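Local structure of Can2 (Sulfobacillus thermosulfidooxidans, 7BDV) at residues E307-I312 against Q336-R341; K325-S330 against S354-Q359; N275-V280 against D313-R318; D172-N177 against R234-G239. The protein acts as a dual-specificity nuclease that potentiates type III CRISPR defence and binds the second messenger cyclic tetra-adenylate. All coordinates share one frame; numbering follows the deposited sequence.

Contact 1: E307-I312 against Q336-R341; sequences ETIYKI and QAAKKR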
# COMPACT_ATOMS: atom_id res chain seq x y z
N GLU A 307 13.64 4.58 -5.04
CA GLU A 307 13.41 3.14 -5.15
C GLU A 307 13.16 2.56 -3.74
O GLU A 307 12.30 1.68 -3.62
CB GLU A 307 14.57 2.45 -5.88
N THR A 308 13.85 3.04 -2.71
CA THR A 308 13.73 2.55 -1.31
C THR A 308 12.35 2.93 -0.75
O THR A 308 11.73 2.10 -0.04
CB THR A 308 14.88 3.10 -0.45
N ILE A 309 11.87 4.14 -1.06
CA ILE A 309 10.54 4.59 -0.56
C ILE A 309 9.43 3.66 -1.10
O ILE A 309 8.53 3.32 -0.31
CB ILE A 309 10.29 6.06 -0.90
CG1 ILE A 309 11.30 6.97 -0.21
CG2 ILE A 309 8.85 6.43 -0.56
CD1 ILE A 309 11.36 8.39 -0.77
N TYR A 310 9.48 3.30 -2.38
CA TYR A 310 8.47 2.43 -3.04
C TYR A 310 8.51 1.04 -2.39
O TYR A 310 7.47 0.44 -2.18
CB TYR A 310 8.75 2.25 -4.53
CG TYR A 310 8.53 3.47 -5.39
CD1 TYR A 310 7.40 4.25 -5.28
CD2 TYR A 310 9.45 3.79 -6.38
CE1 TYR A 310 7.19 5.33 -6.12
CE2 TYR A 310 9.25 4.87 -7.22
CZ TYR A 310 8.13 5.66 -7.07
OH TYR A 310 7.94 6.75 -7.87
N LYS A 311 9.70 0.53 -2.10
CA LYS A 311 9.86 -0.79 -1.45
C LYS A 311 9.25 -0.72 -0.05
O LYS A 311 8.40 -1.59 0.25
CB LYS A 311 11.34 -1.20 -1.46
CG LYS A 311 11.62 -2.58 -0.86
CD LYS A 311 12.99 -2.72 -0.23
CE LYS A 311 13.45 -4.16 -0.21
NZ LYS A 311 14.04 -4.56 -1.51
N ILE A 312 9.60 0.29 0.75
CA ILE A 312 9.05 0.49 2.13
C ILE A 312 7.52 0.48 2.05
O ILE A 312 6.85 -0.26 2.84
CB ILE A 312 9.55 1.81 2.77
CG1 ILE A 312 11.04 1.82 3.11
CG2 ILE A 312 8.74 2.16 3.99
CD1 ILE A 312 11.55 3.21 3.54
N GLN A 336 13.81 17.23 -1.22
CA GLN A 336 12.45 17.64 -0.81
C GLN A 336 11.43 16.65 -1.38
O GLN A 336 10.49 16.29 -0.67
CB GLN A 336 12.14 19.08 -1.23
CG GLN A 336 11.26 19.80 -0.22
CD GLN A 336 11.80 19.63 1.18
OE1 GLN A 336 12.89 20.09 1.51
NE2 GLN A 336 11.04 18.95 2.02
N ALA A 337 11.62 16.23 -2.63
CA ALA A 337 10.74 15.31 -3.37
C ALA A 337 10.62 13.98 -2.61
O ALA A 337 9.50 13.45 -2.51
CB ALA A 337 11.29 15.12 -4.75
N ALA A 338 11.73 13.44 -2.12
CA ALA A 338 11.78 12.15 -1.38
C ALA A 338 10.98 12.30 -0.09
O ALA A 338 10.21 11.36 0.24
CB ALA A 338 13.21 11.73 -1.11
N LYS A 339 11.11 13.45 0.59
CA LYS A 339 10.39 13.75 1.85
C LYS A 339 8.90 13.88 1.55
O LYS A 339 8.07 13.36 2.34
CB LYS A 339 10.96 15.00 2.54
CG LYS A 339 12.25 14.78 3.32
CD LYS A 339 12.98 16.05 3.68
CE LYS A 339 14.12 15.82 4.64
NZ LYS A 339 15.05 16.97 4.65
N LYS A 340 8.54 14.53 0.44
CA LYS A 340 7.13 14.71 0.05
C LYS A 340 6.49 13.35 -0.27
O LYS A 340 5.32 13.14 0.11
CB LYS A 340 7.03 15.73 -1.10
CG LYS A 340 7.03 17.19 -0.63
CD LYS A 340 7.48 18.21 -1.69
N ARG A 341 7.21 12.43 -0.93
CA ARG A 341 6.65 11.09 -1.26
C ARG A 341 6.42 10.33 0.05
O ARG A 341 5.33 9.70 0.20
CB ARG A 341 7.54 10.31 -2.24
CG ARG A 341 6.91 8.98 -2.65
CD ARG A 341 7.53 8.39 -3.89
NE ARG A 341 7.36 9.24 -5.07
CZ ARG A 341 6.32 9.24 -5.90
NH1 ARG A 341 5.28 8.44 -5.71
NH2 ARG A 341 6.32 10.07 -6.93
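The helical segments carrying I309 and R341 run almost parallel, their N-to-C directions only 7° apart and their axes 10.5 Å apart at closest approach. They belong to two successive beta-alpha-beta crossovers of the endonuclease domain: helix 306-320 links strands 286-291 and 325-329, and helix 336-344 links strand 325-329 to strand 347-350. I309 and R341 face each other most directly, with their CA atoms 7.6 Å apart. No hydrogen bond joins the segments, and the direct contact is one of packing. The two branches of I309 divide the work. I309 CD1 reaches the backbone of the neighbouring helix, 3.3 Å from A338 O, and also touches A338 CB at 3.8 Å. I309 CG2 lies against the aliphatic part of the arginine, 3.8 Å from R341 CG. Beneath this layer I309 rests on I347 of the sheet. With CG anti to the backbone N (chi1 -176°), the R341 chain sets out towards helix 306-320, then bends at chi3 and turns its guanidinium group to Y310. The tyrosine ring and guanidinium planes are 56° apart. R341 NH1 is hydrogen-bonded to N275 OD1 of the second subunit, whereas R341 NE is buried without a partner. Y310 OH lies above the centre of one guanidinium face, 3.6 Å from R341 CZ.

Contact 2: K325-S330 against S354-Q359; sequences KSMFAS and SQLHHQ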
# COMPACT_ATOMS: atom_id res chain seq x y z
N LYS A 325 3.15 0.74 10.73
CA LYS A 325 3.83 2.06 10.71
C LYS A 325 5.26 1.88 10.21
O LYS A 325 5.93 0.95 10.66
CB LYS A 325 3.79 2.69 12.10
CG LYS A 325 2.40 3.16 12.50
CD LYS A 325 2.24 3.47 13.94
CE LYS A 325 2.91 4.77 14.33
NZ LYS A 325 2.87 4.91 15.81
N SER A 326 5.69 2.74 9.30
CA SER A 326 6.99 2.66 8.59
C SER A 326 7.73 3.97 8.76
O SER A 326 7.14 5.05 8.78
CB SER A 326 6.79 2.28 7.16
OG SER A 326 5.97 3.25 6.51
N MSE A 327 9.05 3.89 8.95
CA MSE A 327 9.89 5.08 9.04
C MSE A 327 11.11 4.88 8.15
O MSE A 327 11.62 3.76 8.05
CB MSE A 327 10.36 5.34 10.47
CG MSE A 327 11.50 6.35 10.53
SE MSE A 327 11.93 6.80 12.35
CE MSE A 327 10.82 8.38 12.75
N PHE A 328 11.55 5.97 7.53
CA PHE A 328 12.78 5.97 6.76
C PHE A 328 13.76 6.89 7.47
O PHE A 328 13.52 8.11 7.57
CB PHE A 328 12.48 6.36 5.31
CG PHE A 328 13.68 6.42 4.40
CD1 PHE A 328 14.79 5.61 4.62
CD2 PHE A 328 13.70 7.27 3.30
CE1 PHE A 328 15.88 5.66 3.77
CE2 PHE A 328 14.80 7.30 2.45
CZ PHE A 328 15.88 6.50 2.69
N ALA A 329 14.83 6.31 8.01
CA ALA A 329 15.88 7.01 8.79
C ALA A 329 17.17 7.01 7.97
O ALA A 329 17.53 5.94 7.42
CB ALA A 329 16.07 6.33 10.13
N SER A 330 17.83 8.16 7.88
CA SER A 330 19.05 8.41 7.07
C SER A 330 20.00 9.34 7.84
O SER A 330 19.51 10.25 8.55
CB SER A 330 18.66 9.02 5.75
OG SER A 330 19.76 9.21 4.91
N SER A 354 20.66 13.99 14.81
CA SER A 354 20.45 14.84 16.02
C SER A 354 18.98 14.83 16.46
O SER A 354 18.76 14.94 17.69
CB SER A 354 20.90 16.27 15.78
OG SER A 354 19.98 16.92 14.92
N GLN A 355 18.02 14.74 15.54
CA GLN A 355 16.57 14.83 15.83
C GLN A 355 15.93 13.43 15.98
O GLN A 355 14.73 13.37 16.28
CB GLN A 355 15.81 15.51 14.70
CG GLN A 355 16.41 16.83 14.26
CD GLN A 355 16.48 17.79 15.41
OE1 GLN A 355 15.46 18.23 15.92
NE2 GLN A 355 17.69 18.15 15.79
N LEU A 356 16.65 12.36 15.76
CA LEU A 356 16.01 11.03 15.57
C LEU A 356 15.29 10.61 16.85
O LEU A 356 14.13 10.16 16.75
CB LEU A 356 17.05 10.00 15.14
CG LEU A 356 16.49 8.63 14.76
CD1 LEU A 356 15.48 8.71 13.62
CD2 LEU A 356 17.59 7.69 14.41
N HIS A 357 15.91 10.78 18.01
CA HIS A 357 15.32 10.30 19.29
C HIS A 357 13.95 10.93 19.43
O HIS A 357 12.97 10.22 19.63
CB HIS A 357 16.18 10.62 20.52
CG HIS A 357 15.56 10.13 21.80
ND1 HIS A 357 14.62 10.89 22.51
CD2 HIS A 357 15.64 8.93 22.43
CE1 HIS A 357 14.22 10.21 23.56
NE2 HIS A 357 14.82 8.99 23.54
N HIS A 358 13.89 12.25 19.29
CA HIS A 358 12.63 13.00 19.42
C HIS A 358 11.60 12.54 18.39
O HIS A 358 10.39 12.42 18.76
CB HIS A 358 12.91 14.51 19.30
CG HIS A 358 11.67 15.29 19.43
ND1 HIS A 358 11.03 15.81 18.32
CD2 HIS A 358 10.95 15.63 20.53
CE1 HIS A 358 9.95 16.46 18.74
NE2 HIS A 358 9.88 16.38 20.10
N GLN A 359 12.04 12.30 17.15
CA GLN A 359 11.17 11.85 16.04
C GLN A 359 10.66 10.42 16.31
O GLN A 359 9.52 10.15 16.03
CB GLN A 359 11.92 11.96 14.71
CG GLN A 359 12.13 13.41 14.31
CD GLN A 359 12.69 13.55 12.93
OE1 GLN A 359 13.83 13.21 12.66
NE2 GLN A 359 11.88 14.13 12.06
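Apolar contacts between M327 and A329 on one side and L356 on the other make up the heart of this interface. M327 is deposited as selenomethionine, a replacement that puts a selenium atom in place of sulfur. M327 SE lies 4.2 Å from L356 CD1. The same methyl group, L356 CD1, is approached by A329 CB at 4.3 Å, and L356 thus reaches two residues of the strand with a single branch. The M327 chain leaves the strand extended, CG anti to the backbone N, and bends only at chi3 (-92°). This bend carries the terminal methyl along the helix to Q359, where M327 CE comes 3.9 Å from Q359 O and 4.2 Å from Q359 CB.

The contact joins strand 325-329 to the C-terminal helix 356-365 in the alpha/beta core of the endonuclease domain. M327 and A329 point from the sheet towards this helix, while S326 and F328 pack on I312 of helix 306-320 across the sheet. Helix 231-254 completes the apolar layer: F242 meets A329, and V246 and L249 meet L356.

Polar groups do not bond across the two segments. Q359 OE1 is instead hydrogen-bonded to S350 OG of the adjacent strand 347-350. Just ahead of L356, Q355 NE2 makes a nearly straight bond to S354 OG, 2.7 Å long with an N-H...O angle of 166°, and the serine oxygen lies close to the amide plane.

Contact 3: N275-V280 against D313-R318; sequences NELDVV and DSVTNR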
# COMPACT_ATOMS: atom_id res chain seq x y z
N ASN A 275 11.20 -11.01 2.48
CA ASN A 275 11.52 -9.57 2.67
C ASN A 275 12.49 -9.49 3.84
O ASN A 275 12.24 -10.21 4.85
CB ASN A 275 10.25 -8.80 3.02
CG ASN A 275 9.17 -8.94 1.98
OD1 ASN A 275 9.43 -8.64 0.82
ND2 ASN A 275 8.00 -9.42 2.38
N GLU A 276 13.58 -8.73 3.69
CA GLU A 276 14.51 -8.41 4.80
C GLU A 276 14.15 -7.01 5.30
O GLU A 276 13.94 -6.12 4.45
CB GLU A 276 15.98 -8.53 4.38
CG GLU A 276 16.82 -9.24 5.43
CD GLU A 276 18.22 -8.69 5.69
OE1 GLU A 276 18.92 -8.38 4.70
OE2 GLU A 276 18.59 -8.55 6.88
N LEU A 277 14.01 -6.85 6.63
CA LEU A 277 13.63 -5.58 7.29
C LEU A 277 14.71 -5.22 8.32
O LEU A 277 15.12 -6.12 9.10
CB LEU A 277 12.26 -5.75 7.94
CG LEU A 277 11.10 -5.94 6.96
CD1 LEU A 277 9.81 -6.16 7.73
CD2 LEU A 277 10.96 -4.75 6.02
N ASP A 278 15.11 -3.94 8.34
CA ASP A 278 16.27 -3.45 9.11
C ASP A 278 15.97 -3.55 10.61
O ASP A 278 16.79 -4.14 11.33
CB ASP A 278 16.67 -2.03 8.71
CG ASP A 278 17.02 -1.84 7.23
OD1 ASP A 278 17.35 -2.86 6.56
OD2 ASP A 278 16.90 -0.69 6.75
N VAL A 279 14.91 -2.91 11.09
CA VAL A 279 14.52 -2.90 12.53
C VAL A 279 13.00 -2.99 12.61
O VAL A 279 12.33 -2.24 11.88
CB VAL A 279 15.01 -1.63 13.26
CG1 VAL A 279 14.73 -1.70 14.75
CG2 VAL A 279 16.47 -1.35 13.02
N VAL A 280 12.48 -3.88 13.46
CA VAL A 280 11.01 -4.05 13.68
C VAL A 280 10.77 -4.15 15.19
O VAL A 280 11.66 -4.62 15.92
CB VAL A 280 10.45 -5.26 12.91
CG1 VAL A 280 10.94 -5.29 11.47
CG2 VAL A 280 10.72 -6.57 13.60
N ASP A 313 6.96 1.30 1.14
CA ASP A 313 5.50 1.42 0.99
C ASP A 313 4.90 0.05 0.66
O ASP A 313 3.94 -0.34 1.32
CB ASP A 313 5.15 2.46 -0.08
CG ASP A 313 3.67 2.79 -0.11
OD1 ASP A 313 3.06 2.79 0.96
OD2 ASP A 313 3.14 3.04 -1.21
N SER A 314 5.43 -0.66 -0.34
CA SER A 314 4.92 -1.96 -0.85
C SER A 314 5.00 -3.02 0.27
O SER A 314 3.96 -3.61 0.61
CB SER A 314 5.68 -2.38 -2.08
OG SER A 314 5.32 -3.70 -2.50
N VAL A 315 6.17 -3.23 0.83
CA VAL A 315 6.42 -4.35 1.79
C VAL A 315 5.64 -4.12 3.09
O VAL A 315 4.97 -5.06 3.55
CB VAL A 315 7.93 -4.54 2.04
CG1 VAL A 315 8.19 -5.59 3.11
CG2 VAL A 315 8.63 -4.91 0.74
N THR A 316 5.68 -2.91 3.67
CA THR A 316 5.09 -2.64 4.99
C THR A 316 3.57 -2.81 4.92
O THR A 316 3.00 -3.31 5.89
CB THR A 316 5.54 -1.30 5.59
OG1 THR A 316 4.89 -0.24 4.90
CG2 THR A 316 7.05 -1.20 5.59
N ASN A 317 2.95 -2.42 3.81
CA ASN A 317 1.50 -2.58 3.60
C ASN A 317 1.16 -4.08 3.54
O ASN A 317 0.13 -4.46 4.12
CB ASN A 317 1.02 -1.77 2.40
CG ASN A 317 0.86 -0.29 2.72
N ARG A 318 1.98 -4.91 2.90
CA ARG A 318 1.72 -6.38 2.80
C ARG A 318 1.99 -7.07 4.15
O ARG A 318 1.18 -7.94 4.54
CB ARG A 318 2.53 -6.96 1.64
CG ARG A 318 1.97 -8.22 1.00
CD ARG A 318 0.75 -8.00 0.13
NE ARG A 318 0.92 -6.93 -0.85
CZ ARG A 318 -0.05 -6.43 -1.61
NH1 ARG A 318 -1.29 -6.88 -1.51
NH2 ARG A 318 0.22 -5.47 -2.48
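N275 OD1 accepts a hydrogen bond from R341 NH2 of the second subunit, and the asparagine side chain packs on V315. This places a buried strand-helix contact of the PD-(D/E)XK-type nuclease fold next to the dimer interface. Strand 274-277 packs on helix 306-320. V315 points its CG1 methyl, anti to the backbone N (chi1 175°), at the strand, where V315 CG1 meets N275 CG at 3.7 Å and N275 ND2 at 3.9 Å. The second methyl, V315 CG2, stands 3.8 Å from N275 OD1. The same helix also faces the second subunit: D313 OD1 forms an intersubunit salt bridge with R318 NH2 of the second subunit, and R318 of this chain pairs through NH2 with D313 OD1 of the second subunit. Immediately after L277 the strand direction changes at D278, whose OD2 accepts hydrogen bonds from the backbone N of C292 and of K293. D278 and the E291-x-K293 pattern probably correspond to the PD-(D/E)XK signature. On the apolar side, the L277 and V315 side chains overlap head to tail, with L277 CD2 4.1 Å from V315 CG1.

Contact 4: D172-N177 against R234-G239; sequences DLFAQN and RQFING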
# COMPACT_ATOMS: atom_id res chain seq x y z
N ASP A 172 28.90 6.50 18.14
CA ASP A 172 28.44 7.72 18.85
C ASP A 172 29.06 8.98 18.20
O ASP A 172 28.32 9.97 18.02
CB ASP A 172 28.77 7.71 20.35
CG ASP A 172 28.26 6.54 21.17
OD1 ASP A 172 27.21 5.94 20.80
OD2 ASP A 172 28.90 6.24 22.19
N LEU A 173 30.36 8.95 17.86
CA LEU A 173 31.08 10.12 17.27
C LEU A 173 30.54 10.40 15.86
O LEU A 173 30.37 11.58 15.52
CB LEU A 173 32.59 9.85 17.24
N PHE A 174 30.23 9.36 15.08
CA PHE A 174 29.65 9.47 13.72
C PHE A 174 28.28 10.11 13.78
O PHE A 174 27.98 10.98 12.93
CB PHE A 174 29.55 8.09 13.07
CG PHE A 174 30.83 7.55 12.49
CD1 PHE A 174 32.03 8.22 12.62
CD2 PHE A 174 30.82 6.35 11.81
CE1 PHE A 174 33.20 7.70 12.10
CE2 PHE A 174 31.99 5.84 11.26
CZ PHE A 174 33.17 6.52 11.39
N ALA A 175 27.46 9.68 14.74
CA ALA A 175 26.09 10.18 14.96
C ALA A 175 26.15 11.66 15.36
O ALA A 175 25.38 12.45 14.75
CB ALA A 175 25.36 9.37 16.01
N GLN A 176 27.02 12.01 16.31
CA GLN A 176 27.17 13.40 16.84
C GLN A 176 27.77 14.30 15.75
O GLN A 176 27.43 15.49 15.72
CB GLN A 176 28.05 13.40 18.09
CG GLN A 176 28.21 14.76 18.74
CD GLN A 176 26.88 15.26 19.26
OE1 GLN A 176 26.21 14.61 20.07
NE2 GLN A 176 26.47 16.42 18.77
N ASN A 177 28.62 13.76 14.87
CA ASN A 177 29.37 14.54 13.84
C ASN A 177 28.80 14.34 12.44
O ASN A 177 29.50 14.72 11.50
CB ASN A 177 30.86 14.16 13.82
CG ASN A 177 31.58 14.57 15.08
OD1 ASN A 177 31.22 15.56 15.72
ND2 ASN A 177 32.59 13.81 15.45
N ARG A 234 34.23 -3.17 7.08
CA ARG A 234 33.62 -2.68 5.82
C ARG A 234 32.11 -2.53 6.04
O ARG A 234 31.58 -1.45 5.75
CB ARG A 234 33.91 -3.61 4.64
CG ARG A 234 33.57 -3.03 3.28
CD ARG A 234 33.73 -4.06 2.19
NE ARG A 234 32.92 -5.24 2.46
CZ ARG A 234 31.65 -5.41 2.09
NH1 ARG A 234 31.01 -4.48 1.39
N GLN A 235 31.45 -3.57 6.56
CA GLN A 235 29.99 -3.57 6.84
C GLN A 235 29.62 -2.38 7.73
O GLN A 235 28.62 -1.69 7.40
CB GLN A 235 29.57 -4.88 7.50
CG GLN A 235 29.45 -6.04 6.53
CD GLN A 235 28.94 -7.29 7.21
OE1 GLN A 235 28.15 -7.22 8.15
NE2 GLN A 235 29.39 -8.45 6.74
N PHE A 236 30.40 -2.15 8.79
CA PHE A 236 30.23 -1.03 9.76
C PHE A 236 30.30 0.30 9.00
O PHE A 236 29.52 1.20 9.30
CB PHE A 236 31.27 -1.12 10.87
CG PHE A 236 31.16 -0.06 11.93
CD1 PHE A 236 30.34 -0.23 13.04
CD2 PHE A 236 31.86 1.14 11.82
CE1 PHE A 236 30.24 0.76 14.02
CE2 PHE A 236 31.75 2.11 12.79
CZ PHE A 236 30.96 1.91 13.90
N ILE A 237 31.22 0.46 8.06
CA ILE A 237 31.36 1.76 7.31
C ILE A 237 30.29 1.85 6.23
O ILE A 237 29.89 2.99 5.89
CB ILE A 237 32.78 1.91 6.77
CG1 ILE A 237 33.80 1.92 7.91
CG2 ILE A 237 32.89 3.13 5.88
CD1 ILE A 237 33.69 3.12 8.82
N ASN A 238 29.80 0.69 5.77
CA ASN A 238 28.71 0.56 4.77
C ASN A 238 27.35 0.82 5.43
O ASN A 238 26.43 0.01 5.28
CB ASN A 238 28.76 -0.81 4.08
CG ASN A 238 28.02 -0.85 2.77
OD1 ASN A 238 27.86 0.17 2.10
ND2 ASN A 238 27.55 -2.02 2.38
N GLY A 239 27.22 1.96 6.11
CA GLY A 239 26.00 2.38 6.82
C GLY A 239 25.67 1.51 8.03
O GLY A 239 24.63 1.78 8.66
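The F174 ring has the I237 CD1 methyl at its edge, near the ring plane, and the F236 ring coming in obliquely beside it. This is helix-helix packing, in which helices 182-193 and 205-212 join helices 168-176 and 231-254 around F174. F174 CE2 makes the closest approach to both partners, 4.0 Å from I237 CD1 and likewise 4.0 Å from F236 CE2. W241, one turn further along helix 231-254, meets the F174 ring edge-to-face, and W167 meets the F236 ring with their planes at about 50°. L185 of helix 182-193 and L206 and L210 of helix 205-212 also pack on F174, which is buried among them.

The two partners on helix 231-254 reach F174 by different routes. In F236, CG is anti to the backbone N (chi1 -178°), and this carries the ring out towards helix 168-176. The I237 side chain lies roughly perpendicular to F174 and extends its CD1 to it, with L188 and F228 packing against the same isoleucine. Only apolar atoms meet across the two segments. The helix is irregular just where it bears these residues: a wider pi-type turn covers 236-239, and N238 is the centre of an inverse gamma turn closed by G239 N and I237 O, 2.9 Å apart.

All four contacts are buried, and none is joined by a hydrogen bond between its own segments. Contacts 1 and 3 share helix 306-320 and border the second subunit, so polar ends there, on R341, N275, D313 and R318, bond to the other chain, while I309, L277 and V315 also pack within their own. Contact 2 works on the other face of the same sheet with purely intrachain neighbours; its strand also touches contact 3 through T316 on S326. Contact 4 stands apart, about 31 Å at its nearest atom from the bound nucleic acid, and is mainly aromatic, whereas contact 2 is largely aliphatic and contacts 1 and 3 mix aliphatic with polar groups.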